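Local coordinates for protein ribonucleoside-diphosphate reductase subunit beta (Clostridium botulinum, PDB 6ZJK) that forms the metal-bearing R2 (beta) subunit of a ribonucleotide reductase, and probably generates the radical needed to reduce ribonucleoside diphosphates to 2'-deoxyribonucleoside diphosphates, at residues R93-F102 with I160-L170. Sequence-based numbering, arbitrary orientation.
Sequences RNAFDKIISF and IYDQWREDEHL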
loop_
_atom_site.group_PDB
_atom_site.type_symbol
_atom_site.label_atom_id
_atom_site.label_comp_id
_atom_site.label_asym_id
_atom_site.label_seq_id
_atom_site.Cartn_x
_atom_site.Cartn_y
_atom_site.Cartn_z
ATOM N N ARG A 93 -16.531 -29.233 4.985
ATOM C CA ARG A 93 -16.164 -28.648 3.693
ATOM C C ARG A 93 -17.151 -27.569 3.270
ATOM O O ARG A 93 -16.747 -26.511 2.772
ATOM C CB ARG A 93 -16.092 -29.721 2.601
ATOM C CG ARG A 93 -14.760 -30.435 2.400
ATOM C CD ARG A 93 -13.688 -29.449 1.862
ATOM N NE ARG A 93 -14.073 -28.874 0.573
ATOM C CZ ARG A 93 -13.977 -29.487 -0.604
ATOM N NH1 ARG A 93 -13.506 -30.730 -0.688
ATOM N NH2 ARG A 93 -14.384 -28.857 -1.698
ATOM N N ASN A 94 -18.450 -27.816 3.459
ATOM C CA ASN A 94 -19.446 -26.800 3.138
ATOM C C ASN A 94 -19.146 -25.499 3.867
ATOM O O ASN A 94 -19.139 -24.418 3.262
ATOM C CB ASN A 94 -20.846 -27.311 3.512
ATOM C CG ASN A 94 -21.914 -26.239 3.384
ATOM O OD1 ASN A 94 -22.412 -25.985 2.297
ATOM N ND2 ASN A 94 -22.285 -25.619 4.507
ATOM N N ALA A 95 -18.803 -25.592 5.150
ATOM C CA ALA A 95 -18.519 -24.378 5.902
ATOM C C ALA A 95 -17.194 -23.758 5.459
ATOM O O ALA A 95 -17.123 -22.552 5.219
ATOM C CB ALA A 95 -18.511 -24.689 7.401
ATOM N N PHE A 96 -16.160 -24.586 5.285
ATOM C CA PHE A 96 -14.836 -24.119 4.870
ATOM C C PHE A 96 -14.880 -23.382 3.528
ATOM O O PHE A 96 -14.279 -22.308 3.382
ATOM C CB PHE A 96 -13.873 -25.317 4.842
ATOM C CG PHE A 96 -12.450 -24.972 4.439
ATOM C CD1 PHE A 96 -12.102 -24.874 3.095
ATOM C CD2 PHE A 96 -11.459 -24.809 5.395
ATOM C CE1 PHE A 96 -10.783 -24.546 2.707
ATOM C CE2 PHE A 96 -10.136 -24.481 5.018
ATOM C CZ PHE A 96 -9.808 -24.356 3.680
ATOM N N ASP A 97 -15.552 -23.956 2.523
ATOM C CA ASP A 97 -15.586 -23.345 1.192
ATOM C C ASP A 97 -16.255 -21.972 1.219
ATOM O O ASP A 97 -15.754 -21.011 0.625
ATOM C CB ASP A 97 -16.320 -24.267 0.201
ATOM C CG ASP A 97 -15.619 -25.618 -0.004
ATOM O OD1 ASP A 97 -14.543 -25.843 0.599
ATOM O OD2 ASP A 97 -16.156 -26.469 -0.764
ATOM N N LYS A 98 -17.408 -21.861 1.889
ATOM C CA LYS A 98 -18.146 -20.598 1.862
ATOM C C LYS A 98 -17.440 -19.498 2.652
ATOM O O LYS A 98 -17.491 -18.322 2.274
ATOM C CB LYS A 98 -19.568 -20.807 2.383
ATOM C CG LYS A 98 -20.438 -21.611 1.412
ATOM C CD LYS A 98 -21.628 -22.224 2.107
ATOM C CE LYS A 98 -22.332 -23.197 1.176
ATOM N NZ LYS A 98 -22.760 -22.504 -0.072
ATOM N N ILE A 99 -16.802 -19.851 3.760
ATOM C CA ILE A 99 -16.201 -18.841 4.615
ATOM C C ILE A 99 -14.970 -18.254 3.945
ATOM O O ILE A 99 -14.794 -17.028 3.886
ATOM C CB ILE A 99 -15.860 -19.443 5.985
ATOM C CG1 ILE A 99 -17.133 -19.665 6.815
ATOM C CG2 ILE A 99 -14.850 -18.594 6.691
ATOM C CD1 ILE A 99 -16.898 -20.523 8.013
ATOM N N ILE A 100 -14.100 -19.119 3.423
ATOM C CA ILE A 100 -12.866 -18.610 2.844
ATOM C C ILE A 100 -13.149 -17.859 1.541
ATOM O O ILE A 100 -12.434 -16.914 1.196
ATOM C CB ILE A 100 -11.836 -19.743 2.702
ATOM C CG1 ILE A 100 -10.425 -19.145 2.695
ATOM C CG2 ILE A 100 -12.094 -20.543 1.471
ATOM C CD1 ILE A 100 -9.344 -20.122 3.073
ATOM N N SER A 101 -14.209 -18.222 0.820
ATOM C CA SER A 101 -14.508 -17.367 -0.326
ATOM C C SER A 101 -15.066 -16.021 0.132
ATOM O O SER A 101 -14.694 -14.971 -0.405
ATOM C CB SER A 101 -15.480 -18.059 -1.270
ATOM O OG SER A 101 -16.039 -17.134 -2.182
ATOM N N PHE A 102 -15.823 -15.965 1.226
ATOM C CA PHE A 102 -16.305 -14.697 1.771
ATOM C C PHE A 102 -15.164 -13.830 2.281
ATOM O O PHE A 102 -15.112 -12.628 1.990
ATOM C CB PHE A 102 -17.302 -14.971 2.899
ATOM C CG PHE A 102 -17.841 -13.734 3.543
ATOM C CD1 PHE A 102 -18.554 -12.797 2.802
ATOM C CD2 PHE A 102 -17.638 -13.504 4.892
ATOM C CE1 PHE A 102 -19.056 -11.657 3.400
ATOM C CE2 PHE A 102 -18.139 -12.354 5.496
ATOM C CZ PHE A 102 -18.860 -11.441 4.744
ATOM N N ILE A 160 -14.062 -23.176 -5.152
ATOM C CA ILE A 160 -14.140 -22.429 -3.895
ATOM C C ILE A 160 -14.053 -20.925 -4.152
ATOM O O ILE A 160 -14.821 -20.145 -3.580
ATOM C CB ILE A 160 -13.070 -22.914 -2.903
ATOM C CG1 ILE A 160 -13.394 -24.349 -2.459
ATOM C CG2 ILE A 160 -12.984 -21.968 -1.683
ATOM C CD1 ILE A 160 -12.224 -25.068 -1.833
ATOM N N TYR A 161 -13.113 -20.500 -5.015
ATOM C CA TYR A 161 -13.094 -19.116 -5.493
ATOM C C TYR A 161 -14.492 -18.642 -5.905
ATOM O O TYR A 161 -14.919 -17.543 -5.531
ATOM C CB TYR A 161 -12.161 -18.962 -6.698
ATOM C CG TYR A 161 -10.650 -18.782 -6.528
ATOM C CD1 TYR A 161 -10.064 -18.262 -5.377
ATOM C CD2 TYR A 161 -9.820 -19.079 -7.602
ATOM C CE1 TYR A 161 -8.650 -18.086 -5.307
ATOM C CE2 TYR A 161 -8.461 -18.930 -7.548
ATOM C CZ TYR A 161 -7.864 -18.433 -6.422
ATOM O OH TYR A 161 -6.484 -18.306 -6.488
ATOM N N ASP A 162 -15.220 -19.457 -6.683
ATOM C CA ASP A 162 -16.473 -19.038 -7.310
ATOM C C ASP A 162 -17.705 -19.328 -6.448
ATOM O O ASP A 162 -18.831 -19.256 -6.952
ATOM C CB ASP A 162 -16.651 -19.727 -8.668
ATOM C CG ASP A 162 -15.807 -19.100 -9.764
ATOM O OD1 ASP A 162 -15.499 -17.897 -9.679
ATOM O OD2 ASP A 162 -15.447 -19.816 -10.716
ATOM N N GLN A 163 -17.520 -19.606 -5.158
ATOM C CA GLN A 163 -18.689 -20.032 -4.401
ATOM C C GLN A 163 -19.763 -18.945 -4.363
ATOM O O GLN A 163 -20.966 -19.246 -4.419
ATOM C CB GLN A 163 -18.241 -20.435 -2.994
ATOM C CG GLN A 163 -19.244 -21.178 -2.178
ATOM C CD GLN A 163 -19.286 -22.666 -2.437
ATOM O OE1 GLN A 163 -20.188 -23.346 -1.960
ATOM N NE2 GLN A 163 -18.310 -23.185 -3.190
ATOM N N TRP A 164 -19.402 -17.660 -4.489
ATOM C CA TRP A 164 -20.357 -16.555 -4.522
ATOM C C TRP A 164 -21.196 -16.525 -5.792
ATOM O O TRP A 164 -22.262 -15.896 -5.791
ATOM C CB TRP A 164 -19.629 -15.205 -4.368
ATOM C CG TRP A 164 -18.719 -14.848 -5.516
ATOM C CD1 TRP A 164 -17.419 -15.234 -5.684
ATOM C CD2 TRP A 164 -19.048 -14.039 -6.658
ATOM N NE1 TRP A 164 -16.916 -14.717 -6.860
ATOM C CE2 TRP A 164 -17.895 -13.984 -7.478
ATOM C CE3 TRP A 164 -20.205 -13.368 -7.073
ATOM C CZ2 TRP A 164 -17.866 -13.276 -8.675
ATOM C CZ3 TRP A 164 -20.176 -12.666 -8.264
ATOM C CH2 TRP A 164 -19.012 -12.627 -9.053
ATOM N N ARG A 165 -20.740 -17.157 -6.877
ATOM C CA ARG A 165 -21.555 -17.222 -8.084
ATOM C C ARG A 165 -22.673 -18.251 -7.994
ATOM O O ARG A 165 -23.554 -18.256 -8.861
ATOM C CB ARG A 165 -20.691 -17.533 -9.318
ATOM C CG ARG A 165 -19.539 -16.535 -9.550
ATOM C CD ARG A 165 -18.767 -16.864 -10.833
ATOM N NE ARG A 165 -17.801 -15.816 -11.143
ATOM C CZ ARG A 165 -18.055 -14.764 -11.922
ATOM N NH1 ARG A 165 -19.250 -14.626 -12.495
ATOM N NH2 ARG A 165 -17.115 -13.846 -12.124
ATOM N N GLU A 166 -22.649 -19.155 -7.012
ATOM C CA GLU A 166 -23.487 -20.333 -6.792
ATOM C C GLU A 166 -24.466 -20.201 -5.631
ATOM O O GLU A 166 -25.269 -21.115 -5.425
ATOM C CB GLU A 166 -22.632 -21.597 -6.595
ATOM C CG GLU A 166 -21.869 -22.102 -7.814
ATOM C CD GLU A 166 -22.648 -21.866 -9.119
ATOM O OE1 GLU A 166 -23.780 -22.400 -9.257
ATOM O OE2 GLU A 166 -22.095 -21.196 -10.036
ATOM N N ASP A 167 -24.124 -19.351 -4.661
ATOM C CA ASP A 167 -24.813 -19.258 -3.374
ATOM C C ASP A 167 -25.416 -17.860 -3.248
ATOM O O ASP A 167 -24.684 -16.873 -3.119
ATOM C CB ASP A 167 -23.843 -19.557 -2.230
ATOM C CG ASP A 167 -24.516 -19.560 -0.860
ATOM O OD1 ASP A 167 -24.911 -18.475 -0.380
ATOM O OD2 ASP A 167 -24.664 -20.654 -0.276
ATOM N N GLU A 168 -26.717 -17.747 -3.338
ATOM C CA GLU A 168 -27.371 -16.474 -3.306
ATOM C C GLU A 168 -27.227 -15.676 -2.022
ATOM O O GLU A 168 -27.291 -14.501 -2.057
ATOM C CB GLU A 168 -28.837 -16.644 -3.666
ATOM C CG GLU A 168 -29.203 -16.161 -5.044
ATOM C CD GLU A 168 -30.702 -16.147 -5.290
ATOM O OE1 GLU A 168 -31.454 -16.809 -4.558
ATOM O OE2 GLU A 168 -31.137 -15.470 -6.222
ATOM N N HIS A 169 -27.047 -16.336 -0.908
ATOM C CA HIS A 169 -26.907 -15.660 0.341
ATOM C C HIS A 169 -25.590 -14.951 0.322
ATOM O O HIS A 169 -25.500 -13.843 0.737
ATOM C CB HIS A 169 -26.856 -16.642 1.505
ATOM C CG HIS A 169 -28.189 -17.099 1.987
ATOM N ND1 HIS A 169 -28.918 -18.068 1.338
ATOM C CD2 HIS A 169 -28.912 -16.749 3.074
ATOM C CE1 HIS A 169 -30.043 -18.281 1.993
ATOM N NE2 HIS A 169 -30.066 -17.486 3.045
ATOM N N LEU A 170 -24.568 -15.634 -0.141
ATOM C CA LEU A 170 -23.244 -15.076 -0.219
ATOM C C LEU A 170 -23.213 -13.906 -1.160
ATOM O O LEU A 170 -22.659 -12.899 -0.863
ATOM C CB LEU A 170 -22.230 -16.117 -0.551
ATOM C CG LEU A 170 -20.805 -15.649 -0.757
ATOM C CD1 LEU A 170 -20.365 -14.740 0.349
ATOM C CD2 LEU A 170 -19.851 -16.775 -0.921
#
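The carboxylate oxygen OD2 of Asp-167 receives the ammonium group of Lys-98 in a buried salt bridge, NZ to OD2 2.7 Å, and takes a second hydrogen bond from Tyr-285 of helix 262-287. This bridge ties helix 90-118 of the all-helical R2 fold, the ferritin-like bundle that houses the di-iron site, to the link between helices 154-161 and 168-186, which includes a short, weakly bonded helix at 163-166. Asp-167 is the N-cap of helix 168-186: its other oxygen, OD1, accepts from Leu-170 N at 2.9 Å, so one carboxylate both caps a helix and pairs with a lysine. NZ comes from above the carboxylate plane, 36° out of it. The lysine chain is extended until a bend at its last torsion (chi4 -58°) turns NZ to Asp-167, and a weak bond to Gln-163 OE1 at 3.3 Å adds a second acceptor. Both acceptors probably stabilise the positive charge.

One helical turn before Ser-101, Asp-97 is held by the guanidinium of Arg-93, side-on, with NE to OD1 and NH2 to OD2. The side chain of Ile-160 crosses that of Asp-97 at about a right angle, its CG1 3.5 Å from Asp-97 CG, while its CG2 branch turns to Ile-100 CG2. Ser-101 fits as a knob into a hole formed by Ile-160, Gln-163, Trp-164 and Leu-170; at this small residue the backbones come close, Ser-101 CA to Tyr-161 CA 5.6 Å, and Ser-101 CB lies 3.2 Å from Ile-160 O. Arg-165 CG lies over one face of the Trp-164 ring, which also meets Phe-29 of the second subunit edge-to-face, so this link reaches the dimer interface. At the other end, toward the iron site, Leu-170 CD1 approaches Phe-102 CD1 obliquely at 3.6 Å.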